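PDB 2DV6: nitrite reductase from Hyphomicrobium denitrificans, which probably reduces nitrite to nitric oxide with electrons from cytochrome c, using bound copper, and assembles as a hexamer. Local coordinates for residues G333-T336 against P340-A343; V349-G354 against F364-E369; V374-S379 against P383-V388; V401-D406 against G427-D432. One frame throughout, in Å; residues are numbered along the deposited sequence.

Interaction 1: G333-T336 against P340-A343; sequences GSLT and PLYA
L335 and L341 meet through one methyl group each, CD1 of L335 lying 4.1 Å from CD1 of L341, and the two side chains approach at a slant instead of running alongside. In both leucines CG stands beside the backbone N, but they part at the next torsion: L335 stays extended (chi2 -174°), whereas L341 bends (chi2 63°), and this swings its CD1 back toward the helix. P340 works differently, turning its C-H groups on backbone oxygens of the helix 334-338. Its CA makes a C-H...O contact with L335 O at 3.3 Å, with an angle of 140° at the hydrogen, while CD of the ring lies 3.6 Å from T336 O. The side chain of T336 starts away from P340-A343 and leans on F428. L335 O also receives the backbone N-H of F428, and strand 341-343 runs parallel to strand 427-431 as an outer strand of its sheet within this chain. L335 packs on P149 and V294, and L341 on P149 and F292 of strand 290-299. With no hydrogen bond joining G333-T336 to P340-A343, the contact consists of methyl packing and weak C-H...O attraction, and the stronger polar ties run to strand 427-431.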
loop_
_atom_site.group_PDB
_atom_site.type_symbol
_atom_site.label_atom_id
_atom_site.label_comp_id
_atom_site.label_asym_id
_atom_site.label_seq_id
_atom_site.Cartn_x
_atom_site.Cartn_y
_atom_site.Cartn_z
ATOM N N GLY A 333 2.503 -1.224 -37.582
ATOM C CA GLY A 333 2.506 -2.012 -38.826
ATOM C C GLY A 333 2.146 -1.218 -40.077
ATOM O O GLY A 333 1.944 -1.788 -41.173
ATOM N N SER A 334 2.053 0.097 -39.908
ATOM C CA SER A 334 1.719 0.992 -40.986
ATOM C C SER A 334 2.618 0.762 -42.214
ATOM O O SER A 334 2.115 0.544 -43.331
ATOM C CB SER A 334 1.823 2.444 -40.518
ATOM O OG SER A 334 1.602 3.327 -41.613
ATOM N N LEU A 335 3.936 0.775 -41.984
ATOM C CA LEU A 335 4.928 0.645 -43.051
ATOM C C LEU A 335 5.597 -0.735 -43.159
ATOM O O LEU A 335 6.582 -0.895 -43.880
ATOM C CB LEU A 335 5.980 1.736 -42.918
ATOM C CG LEU A 335 5.499 3.185 -42.862
ATOM C CD1 LEU A 335 6.725 4.154 -42.890
ATOM C CD2 LEU A 335 4.532 3.513 -44.001
ATOM N N THR A 336 5.066 -1.717 -42.448
ATOM C CA THR A 336 5.481 -3.098 -42.608
ATOM C C THR A 336 4.395 -3.939 -43.318
ATOM O O THR A 336 4.653 -4.536 -44.354
ATOM C CB THR A 336 5.828 -3.765 -41.242
ATOM O OG1 THR A 336 4.729 -3.633 -40.338
ATOM C CG2 THR A 336 7.055 -3.126 -40.620
ATOM N N PRO A 340 4.190 -1.101 -47.023
ATOM C CA PRO A 340 5.613 -0.873 -47.019
ATOM C C PRO A 340 6.000 0.030 -48.179
ATOM O O PRO A 340 5.185 0.296 -49.090
ATOM C CB PRO A 340 6.199 -2.278 -47.198
ATOM C CG PRO A 340 5.089 -3.115 -47.724
ATOM C CD PRO A 340 3.840 -2.528 -47.199
ATOM N N LEU A 341 7.214 0.550 -48.119
ATOM C CA LEU A 341 7.836 1.169 -49.274
ATOM C C LEU A 341 8.348 0.083 -50.236
ATOM O O LEU A 341 8.780 -0.979 -49.812
ATOM C CB LEU A 341 8.979 2.089 -48.846
ATOM C CG LEU A 341 8.798 3.343 -47.974
ATOM C CD1 LEU A 341 8.253 3.014 -46.565
ATOM C CD2 LEU A 341 10.153 4.094 -47.894
ATOM N N TYR A 342 8.269 0.358 -51.535
ATOM C CA TYR A 342 8.682 -0.564 -52.612
ATOM C C TYR A 342 9.557 0.213 -53.574
ATOM O O TYR A 342 9.177 1.311 -53.990
ATOM C CB TYR A 342 7.465 -1.078 -53.396
ATOM C CG TYR A 342 6.657 -2.109 -52.658
ATOM C CD1 TYR A 342 7.131 -3.429 -52.506
ATOM C CD2 TYR A 342 5.419 -1.776 -52.092
ATOM C CE1 TYR A 342 6.403 -4.397 -51.802
ATOM C CE2 TYR A 342 4.665 -2.742 -51.404
ATOM C CZ TYR A 342 5.167 -4.042 -51.265
ATOM O OH TYR A 342 4.414 -4.976 -50.580
ATOM N N ALA A 343 10.733 -0.322 -53.903
ATOM C CA ALA A 343 11.561 0.267 -54.976
ATOM C C ALA A 343 12.289 -0.860 -55.746
ATOM O O ALA A 343 12.110 -2.026 -55.421
ATOM C CB ALA A 343 12.557 1.300 -54.418
#

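Interaction 2: V349-G354 against F364-E369; sequences VRIFFG and FHVIGE. With K (potassium ion), chain J.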
loop_
_atom_site.group_PDB
_atom_site.type_symbol
_atom_site.label_atom_id
_atom_site.label_comp_id
_atom_site.label_asym_id
_atom_site.label_seq_id
_atom_site.Cartn_x
_atom_site.Cartn_y
_atom_site.Cartn_z
ATOM N N VAL A 349 16.536 6.831 -54.652
ATOM C CA VAL A 349 15.341 6.997 -53.855
ATOM C C VAL A 349 15.498 8.192 -52.891
ATOM O O VAL A 349 16.591 8.509 -52.429
ATOM C CB VAL A 349 15.066 5.666 -53.136
ATOM C CG1 VAL A 349 14.556 5.841 -51.775
ATOM C CG2 VAL A 349 14.165 4.767 -54.000
ATOM N N ARG A 350 14.397 8.870 -52.616
ATOM C CA ARG A 350 14.416 10.017 -51.713
ATOM C C ARG A 350 13.331 9.776 -50.668
ATOM O O ARG A 350 12.227 9.409 -51.018
ATOM C CB ARG A 350 14.132 11.299 -52.493
ATOM C CG ARG A 350 13.651 12.495 -51.642
ATOM C CD ARG A 350 14.382 13.692 -52.118
ATOM N NE ARG A 350 13.815 14.115 -53.352
ATOM C CZ ARG A 350 14.481 14.606 -54.382
ATOM N NH1 ARG A 350 13.756 14.960 -55.414
ATOM N NH2 ARG A 350 15.816 14.763 -54.371
ATOM N N ILE A 351 13.660 9.951 -49.395
ATOM C CA ILE A 351 12.637 9.912 -48.327
ATOM C C ILE A 351 12.568 11.322 -47.728
ATOM O O ILE A 351 13.595 11.885 -47.313
ATOM C CB ILE A 351 12.950 8.855 -47.246
ATOM C CG1 ILE A 351 13.064 7.448 -47.858
ATOM C CG2 ILE A 351 11.880 8.873 -46.082
ATOM C CD1 ILE A 351 13.576 6.368 -46.873
ATOM N N PHE A 352 11.379 11.902 -47.728
ATOM C CA PHE A 352 11.119 13.137 -46.967
ATOM C C PHE A 352 10.701 12.642 -45.591
ATOM O O PHE A 352 9.658 11.979 -45.465
ATOM C CB PHE A 352 9.978 13.954 -47.581
ATOM C CG PHE A 352 10.273 14.484 -48.974
ATOM C CD1 PHE A 352 9.788 13.814 -50.109
ATOM C CD2 PHE A 352 11.009 15.671 -49.148
ATOM C CE1 PHE A 352 10.022 14.328 -51.412
ATOM C CE2 PHE A 352 11.245 16.192 -50.447
ATOM C CZ PHE A 352 10.782 15.514 -51.563
ATOM N N PHE A 353 11.552 12.892 -44.594
ATOM C CA PHE A 353 11.323 12.348 -43.254
ATOM C C PHE A 353 11.080 13.480 -42.232
ATOM O O PHE A 353 11.909 14.360 -42.112
ATOM C CB PHE A 353 12.489 11.462 -42.799
ATOM C CG PHE A 353 12.301 10.945 -41.394
ATOM C CD1 PHE A 353 11.327 9.983 -41.118
ATOM C CD2 PHE A 353 13.017 11.486 -40.337
ATOM C CE1 PHE A 353 11.123 9.538 -39.817
ATOM C CE2 PHE A 353 12.812 11.036 -39.029
ATOM C CZ PHE A 353 11.880 10.082 -38.770
ATOM N N GLY A 354 9.949 13.464 -41.531
ATOM C CA GLY A 354 9.657 14.514 -40.581
ATOM C C GLY A 354 9.301 13.949 -39.228
ATOM O O GLY A 354 8.850 12.822 -39.142
ATOM N N PHE A 364 17.237 8.708 -37.369
ATOM C CA PHE A 364 16.633 8.023 -38.489
ATOM C C PHE A 364 17.700 7.218 -39.243
ATOM O O PHE A 364 18.766 7.736 -39.558
ATOM C CB PHE A 364 15.950 9.014 -39.427
ATOM C CG PHE A 364 15.260 8.349 -40.592
ATOM C CD1 PHE A 364 14.186 7.470 -40.368
ATOM C CD2 PHE A 364 15.668 8.615 -41.904
ATOM C CE1 PHE A 364 13.525 6.846 -41.420
ATOM C CE2 PHE A 364 15.005 8.007 -42.992
ATOM C CZ PHE A 364 13.925 7.121 -42.753
ATOM N N HIS A 365 17.421 5.951 -39.492
ATOM C CA HIS A 365 18.429 5.071 -40.104
ATOM C C HIS A 365 17.725 4.078 -41.025
ATOM O O HIS A 365 16.641 3.605 -40.680
ATOM C CB HIS A 365 19.183 4.329 -38.984
ATOM C CG HIS A 365 20.144 3.282 -39.477
ATOM N ND1 HIS A 365 21.310 3.590 -40.141
ATOM C CD2 HIS A 365 20.092 1.931 -39.427
ATOM C CE1 HIS A 365 21.946 2.477 -40.456
ATOM N NE2 HIS A 365 21.235 1.457 -40.018
ATOM N N VAL A 366 18.300 3.761 -42.189
ATOM C CA VAL A 366 17.729 2.644 -43.004
ATOM C C VAL A 366 18.703 1.459 -42.927
ATOM O O VAL A 366 19.824 1.529 -43.418
ATOM C CB VAL A 366 17.459 3.057 -44.496
ATOM C CG1 VAL A 366 17.032 1.848 -45.310
ATOM C CG2 VAL A 366 16.390 4.191 -44.561
ATOM N N ILE A 367 18.315 0.408 -42.240
ATOM C CA ILE A 367 19.229 -0.713 -42.010
ATOM C C ILE A 367 19.532 -1.363 -43.366
ATOM O O ILE A 367 18.590 -1.655 -44.127
ATOM C CB ILE A 367 18.544 -1.767 -41.089
ATOM C CG1 ILE A 367 18.167 -1.148 -39.740
ATOM C CG2 ILE A 367 19.403 -3.029 -40.924
ATOM C CD1 ILE A 367 17.512 -2.144 -38.772
ATOM N N GLY A 368 20.815 -1.567 -43.664
ATOM C CA GLY A 368 21.252 -2.225 -44.899
ATOM C C GLY A 368 21.569 -1.240 -46.004
ATOM O O GLY A 368 21.989 -1.641 -47.097
ATOM N N GLU A 369 21.367 0.058 -45.735
ATOM C CA GLU A 369 21.701 1.080 -46.716
ATOM C C GLU A 369 22.384 2.272 -46.042
ATOM O O GLU A 369 22.470 2.321 -44.815
ATOM C CB GLU A 369 20.440 1.524 -47.495
ATOM C CG GLU A 369 20.336 0.951 -48.893
ATOM C CD GLU A 369 21.455 1.434 -49.816
ATOM O OE1 GLU A 369 21.600 0.897 -50.940
ATOM O OE2 GLU A 369 22.230 2.349 -49.441
HETATM K K K J . 23.431 2.568 -51.653
HETATM O O HOH W 1 25.293 1.871 -50.165
HETATM O O HOH W 2 23.774 4.668 -50.553
HETATM O O HOH W 3 24.860 3.550 -53.182
#
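Strands 349-354 and 364-367, carrying F353 and F364, face each other from different sheets with their axes 10.2 Å apart and their directions 140° from each other, and side chains alone span the distance. The F353 and F364 rings form a face-to-face stack, centroids 4.1 Å apart and planes inclined by only 11°. Each phenylalanine holds CG opposite its backbone N (chi1 177° in F353), which sends both rings into the layer between the sheets. F364 CB also lies off-centre over the F353 face. I351 CD1 comes to the edge of the F364 ring, 4.2 Å from CZ, and touches V366 CG2. Without the F353 ring, as with an alanine here, one face of F364 is likely to lose its cover and the ring to tilt more freely. From V366 to E369 the chain makes a type II turn, closed by E369 N to V366 O at 3.1 Å, and E369 grips potassium with OE1 at 2.6 Å and OE2 at 2.5 Å. H365 stacks on the copper ligand H224 of a neighbouring subunit. A two-sheet sandwich with a copper site at the subunit interface is characteristic of the cupredoxin domains of copper nitrite reductases.

Interaction 3: V374-S379 against P383-V388; sequences VYSLGS and PPLIGV
V374 and L385 form an antiparallel hydrogen-bonded pair, V374 N giving to L385 O at 2.9 Å and L385 N to V374 O at 2.8 Å, and so close the base of a long-looped beta hairpin at the edge of a sheet of the cupredoxin fold. Just past the pair the loop bends through an inverse gamma turn centred on Y375, while on the returning strand G387 and V388 make a G1 beta bulge opposite F371. V374 and L385 put their side chains on the same face of the sheet, where V374 CG2 reaches V388 CB at 3.7 Å, the two valines crossing at about a right angle. Y375 holds CG anti to its carbonyl carbon (chi1 -71°), which carries the ring alongside P384. There it takes P384 CB almost squarely over the middle of one face, 3.9 Å from the centroid and 2° off the normal, in a CH-pi contact. S379 O sits at the edge of the same ring, in its plane. With a serine in place of Y375, P384 CB would probably lose this ring face and a gap would open beside the proline. I386 O accepts a hydrogen bond from S379 OG of a neighbouring subunit, which ties this hairpin into the assembly. S376 OG touches L385 CG at 3.6 Å and lies a short 2.5 Å from water 4, which donates to P383 O at 3.1 Å.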
loop_
_atom_site.group_PDB
_atom_site.type_symbol
_atom_site.label_atom_id
_atom_site.label_comp_id
_atom_site.label_asym_id
_atom_site.label_seq_id
_atom_site.Cartn_x
_atom_site.Cartn_y
_atom_site.Cartn_z
ATOM N N VAL A 374 22.319 13.826 -47.176
ATOM C CA VAL A 374 21.460 14.200 -46.065
ATOM C C VAL A 374 21.344 15.710 -46.060
ATOM O O VAL A 374 22.371 16.434 -46.002
ATOM C CB VAL A 374 22.050 13.708 -44.707
ATOM C CG1 VAL A 374 21.295 14.348 -43.545
ATOM C CG2 VAL A 374 21.999 12.199 -44.643
ATOM N N TYR A 375 20.107 16.195 -46.132
ATOM C CA TYR A 375 19.840 17.651 -46.104
ATOM C C TYR A 375 19.799 18.156 -44.659
ATOM O O TYR A 375 18.723 18.173 -44.043
ATOM C CB TYR A 375 18.567 18.005 -46.919
ATOM C CG TYR A 375 18.817 17.851 -48.424
ATOM C CD1 TYR A 375 18.805 16.585 -49.030
ATOM C CD2 TYR A 375 19.135 18.940 -49.214
ATOM C CE1 TYR A 375 19.064 16.419 -50.384
ATOM C CE2 TYR A 375 19.423 18.790 -50.596
ATOM C CZ TYR A 375 19.365 17.523 -51.181
ATOM O OH TYR A 375 19.627 17.341 -52.542
ATOM N N SER A 376 20.967 18.522 -44.099
ATOM C CA SER A 376 21.047 18.836 -42.650
ATOM C C SER A 376 19.974 19.825 -42.205
ATOM O O SER A 376 19.848 20.874 -42.810
ATOM C CB SER A 376 22.393 19.451 -42.231
ATOM O OG SER A 376 23.410 19.262 -43.181
ATOM N N LEU A 377 19.239 19.494 -41.143
ATOM C CA LEU A 377 18.250 20.385 -40.502
ATOM C C LEU A 377 17.125 20.816 -41.438
ATOM O O LEU A 377 16.382 21.769 -41.151
ATOM C CB LEU A 377 18.916 21.602 -39.818
ATOM C CG LEU A 377 19.838 21.250 -38.638
ATOM C CD1 LEU A 377 20.359 22.506 -37.929
ATOM C CD2 LEU A 377 19.125 20.306 -37.637
ATOM N N GLY A 378 17.010 20.099 -42.551
ATOM C CA GLY A 378 15.969 20.353 -43.548
ATOM C C GLY A 378 16.379 21.455 -44.521
ATOM O O GLY A 378 15.571 21.898 -45.317
ATOM N N SER A 379 17.629 21.910 -44.441
ATOM C CA SER A 379 18.127 22.921 -45.369
ATOM C C SER A 379 18.228 22.356 -46.770
ATOM O O SER A 379 18.881 21.319 -47.024
ATOM C CB SER A 379 19.486 23.445 -44.998
ATOM O OG SER A 379 19.885 24.368 -46.013
ATOM N N PRO A 383 24.665 22.755 -49.242
ATOM C CA PRO A 383 24.982 21.459 -49.868
ATOM C C PRO A 383 24.722 20.327 -48.862
ATOM O O PRO A 383 25.168 20.427 -47.727
ATOM C CB PRO A 383 26.486 21.551 -50.179
ATOM C CG PRO A 383 26.855 23.052 -50.042
ATOM C CD PRO A 383 25.854 23.622 -49.056
ATOM N N PRO A 384 23.986 19.275 -49.266
ATOM C CA PRO A 384 23.741 18.196 -48.337
ATOM C C PRO A 384 25.056 17.553 -47.870
ATOM O O PRO A 384 26.110 17.683 -48.538
ATOM C CB PRO A 384 22.895 17.214 -49.158
ATOM C CG PRO A 384 23.174 17.535 -50.593
ATOM C CD PRO A 384 23.346 19.030 -50.574
ATOM N N LEU A 385 25.004 16.898 -46.706
ATOM C CA LEU A 385 26.115 16.068 -46.230
ATOM C C LEU A 385 26.168 14.773 -47.029
ATOM O O LEU A 385 25.133 14.281 -47.511
ATOM C CB LEU A 385 25.936 15.735 -44.735
ATOM C CG LEU A 385 26.012 16.895 -43.751
ATOM C CD1 LEU A 385 25.843 16.381 -42.305
ATOM C CD2 LEU A 385 27.360 17.613 -43.914
ATOM N N ILE A 386 27.360 14.187 -47.124
ATOM C CA ILE A 386 27.576 12.987 -47.962
ATOM C C ILE A 386 27.943 11.740 -47.158
ATOM O O ILE A 386 28.841 11.773 -46.354
ATOM C CB ILE A 386 28.661 13.256 -49.064
ATOM C CG1 ILE A 386 28.261 14.459 -49.930
ATOM C CG2 ILE A 386 28.919 12.003 -49.950
ATOM C CD1 ILE A 386 29.449 15.306 -50.385
ATOM N N GLY A 387 27.276 10.627 -47.447
ATOM C CA GLY A 387 27.665 9.329 -46.937
ATOM C C GLY A 387 27.467 9.230 -45.439
ATOM O O GLY A 387 28.429 9.190 -44.683
ATOM N N VAL A 388 26.206 9.185 -45.029
ATOM C CA VAL A 388 25.825 9.281 -43.615
ATOM C C VAL A 388 24.944 8.092 -43.217
ATOM O O VAL A 388 24.009 7.739 -43.958
ATOM C CB VAL A 388 25.070 10.620 -43.351
ATOM C CG1 VAL A 388 24.443 10.649 -41.910
ATOM C CG2 VAL A 388 25.981 11.808 -43.580
HETATM O O HOH W 4 23.108 20.157 -45.473
#

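Interaction 4: V401-D406 against G427-D432; sequences VDFKID and GFLNVD. With K (potassium ion), chain J.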
loop_
_atom_site.group_PDB
_atom_site.type_symbol
_atom_site.label_atom_id
_atom_site.label_comp_id
_atom_site.label_asym_id
_atom_site.label_seq_id
_atom_site.Cartn_x
_atom_site.Cartn_y
_atom_site.Cartn_z
ATOM N N VAL A 401 16.573 12.599 -47.259
ATOM C CA VAL A 401 17.697 11.680 -47.498
ATOM C C VAL A 401 17.513 11.079 -48.888
ATOM O O VAL A 401 16.369 10.787 -49.284
ATOM C CB VAL A 401 17.846 10.611 -46.377
ATOM C CG1 VAL A 401 18.106 11.298 -44.993
ATOM C CG2 VAL A 401 16.638 9.690 -46.312
ATOM N N ASP A 402 18.607 10.967 -49.640
ATOM C CA ASP A 402 18.615 10.349 -50.988
ATOM C C ASP A 402 19.651 9.241 -50.920
ATOM O O ASP A 402 20.704 9.428 -50.315
ATOM C CB ASP A 402 19.109 11.309 -52.099
ATOM C CG ASP A 402 18.180 12.503 -52.346
ATOM O OD1 ASP A 402 18.619 13.471 -53.029
ATOM O OD2 ASP A 402 17.023 12.503 -51.848
ATOM N N PHE A 403 19.376 8.117 -51.582
ATOM C CA PHE A 403 20.363 7.074 -51.750
ATOM C C PHE A 403 20.018 6.186 -52.939
ATOM O O PHE A 403 18.850 5.928 -53.241
ATOM C CB PHE A 403 20.490 6.221 -50.492
ATOM C CG PHE A 403 19.186 5.746 -49.948
ATOM C CD1 PHE A 403 18.795 4.427 -50.116
ATOM C CD2 PHE A 403 18.348 6.620 -49.222
ATOM C CE1 PHE A 403 17.607 3.965 -49.595
ATOM C CE2 PHE A 403 17.161 6.181 -48.691
ATOM C CZ PHE A 403 16.785 4.839 -48.871
ATOM N N LYS A 404 21.066 5.734 -53.611
ATOM C CA LYS A 404 20.929 4.739 -54.653
ATOM C C LYS A 404 20.838 3.361 -54.017
ATOM O O LYS A 404 21.640 3.009 -53.150
ATOM C CB LYS A 404 22.110 4.814 -55.639
ATOM C CG LYS A 404 22.035 3.705 -56.679
ATOM C CD LYS A 404 23.041 3.882 -57.773
ATOM C CE LYS A 404 23.109 2.604 -58.625
ATOM N NZ LYS A 404 23.522 2.942 -60.015
ATOM N N ILE A 405 19.842 2.595 -54.432
ATOM C CA ILE A 405 19.711 1.218 -53.992
ATOM C C ILE A 405 20.512 0.254 -54.885
ATOM O O ILE A 405 20.071 -0.096 -55.964
ATOM C CB ILE A 405 18.230 0.828 -53.928
ATOM C CG1 ILE A 405 17.498 1.759 -52.946
ATOM C CG2 ILE A 405 18.069 -0.636 -53.511
ATOM C CD1 ILE A 405 15.996 1.693 -53.085
ATOM N N ASP A 406 21.683 -0.174 -54.426
ATOM C CA ASP A 406 22.593 -0.958 -55.269
ATOM C C ASP A 406 22.158 -2.402 -55.455
ATOM O O ASP A 406 22.513 -3.033 -56.435
ATOM C CB ASP A 406 24.018 -0.956 -54.703
ATOM C CG ASP A 406 24.448 0.405 -54.238
ATOM O OD1 ASP A 406 25.178 1.115 -54.962
ATOM O OD2 ASP A 406 24.024 0.771 -53.127
ATOM N N GLY A 427 9.658 0.281 -40.191
ATOM C CA GLY A 427 9.039 0.205 -41.514
ATOM C C GLY A 427 9.922 -0.604 -42.453
ATOM O O GLY A 427 11.136 -0.785 -42.174
ATOM N N PHE A 428 9.324 -1.077 -43.556
ATOM C CA PHE A 428 10.033 -1.872 -44.568
ATOM C C PHE A 428 10.105 -1.128 -45.879
ATOM O O PHE A 428 9.124 -0.479 -46.301
ATOM C CB PHE A 428 9.358 -3.231 -44.810
ATOM C CG PHE A 428 9.412 -4.178 -43.625
ATOM C CD1 PHE A 428 8.429 -5.149 -43.462
ATOM C CD2 PHE A 428 10.407 -4.069 -42.652
ATOM C CE1 PHE A 428 8.431 -6.008 -42.353
ATOM C CE2 PHE A 428 10.421 -4.932 -41.536
ATOM C CZ PHE A 428 9.432 -5.903 -41.391
ATOM N N LEU A 429 11.294 -1.185 -46.487
ATOM C CA LEU A 429 11.510 -0.791 -47.879
ATOM C C LEU A 429 11.887 -2.068 -48.654
ATOM O O LEU A 429 12.996 -2.574 -48.516
ATOM C CB LEU A 429 12.602 0.279 -47.995
ATOM C CG LEU A 429 13.215 0.590 -49.378
ATOM C CD1 LEU A 429 12.153 0.951 -50.409
ATOM C CD2 LEU A 429 14.193 1.731 -49.254
ATOM N N ASN A 430 10.945 -2.583 -49.447
ATOM C CA ASN A 430 11.074 -3.894 -50.120
ATOM C C ASN A 430 11.625 -3.733 -51.525
ATOM O O ASN A 430 11.003 -3.062 -52.358
ATOM C CB ASN A 430 9.719 -4.608 -50.187
ATOM C CG ASN A 430 9.210 -5.015 -48.826
ATOM O OD1 ASN A 430 9.983 -5.464 -48.020
ATOM N ND2 ASN A 430 7.915 -4.860 -48.566
ATOM N N VAL A 431 12.801 -4.332 -51.766
ATOM C CA VAL A 431 13.473 -4.266 -53.063
ATOM C C VAL A 431 13.730 -5.714 -53.515
ATOM O O VAL A 431 14.544 -6.458 -52.928
ATOM C CB VAL A 431 14.776 -3.435 -53.017
ATOM C CG1 VAL A 431 15.428 -3.381 -54.395
ATOM C CG2 VAL A 431 14.507 -1.958 -52.451
ATOM N N ASP A 432 13.020 -6.097 -54.566
ATOM C CA ASP A 432 13.027 -7.482 -55.044
ATOM C C ASP A 432 14.293 -7.810 -55.831
ATOM O O ASP A 432 14.855 -6.946 -56.526
ATOM C CB ASP A 432 11.775 -7.765 -55.900
ATOM C CG ASP A 432 11.517 -9.265 -56.074
ATOM O OD1 ASP A 432 12.210 -10.085 -55.397
ATOM O OD2 ASP A 432 10.603 -9.634 -56.863
HETATM K K K J . 23.431 2.568 -51.653
HETATM O O HOH W 3 24.860 3.550 -53.182
HETATM O O HOH W 1 25.293 1.871 -50.165
HETATM O O HOH W 2 23.774 4.668 -50.553
#
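I405 and V431 reach toward each other tip to tip across the interior of a cupredoxin beta-sandwich, the first just past strand 397-404 of one sheet and the second on strand 427-431 of the other. From CB, which leans toward V431, the I405 side chain splits. CG2, opposite the backbone N, lies 3.9 Å from V431 CG1 and equally near V431 CG2. CG1 makes no close approach to G427-D432 itself but carries CD1 onward, and that tip touches two partners, V431 CG2 at 4.0 Å and L429 CD2 at 4.2 Å. The same L429 methyl is met by F403, whose ring offers its edge: L429 CD2 lies near the ring plane, 4.1 Å from F403 CZ. F403 holds CG between its backbone N and carbonyl carbon (chi1 49°), a rotamer that turns the ring inward. A343, on the strand beside 427-431, packs on both I405 and L429. The contact is wholly apolar. The outward side of 401-406 is polar instead: K404 O and D406 OD2 each bind potassium at 2.4 Å, and E369 and three waters are further ligands. D406 uses one oxygen for the ion, while its OD1 takes a weak hydrogen bond from water 3 at 3.0 Å.

Strands 341-343 of interaction 1 and 427-431 of interaction 4 are neighbours in one sheet, with L341 O and N430 N 2.7 Å apart. Strands 348-357 and 397-404 are neighbours in the other, linking interactions 2 and 4 through I351 N and V401 O at 2.8 Å; these two contacts also share the potassium ion. Interaction 1 packs on interaction 2 where A343 CB lies 3.8 Å from V349 CG2. Interaction 3 lies in that second sheet, V374 CG2 touching V401 CG1 at 4.0 Å. Interaction 2 comes nearest to copper chemistry: H365 meets the ring of H416, a copper ligand in this enzyme, edge-to-face, and the V366 side chain is about 10 Å from a bound copper.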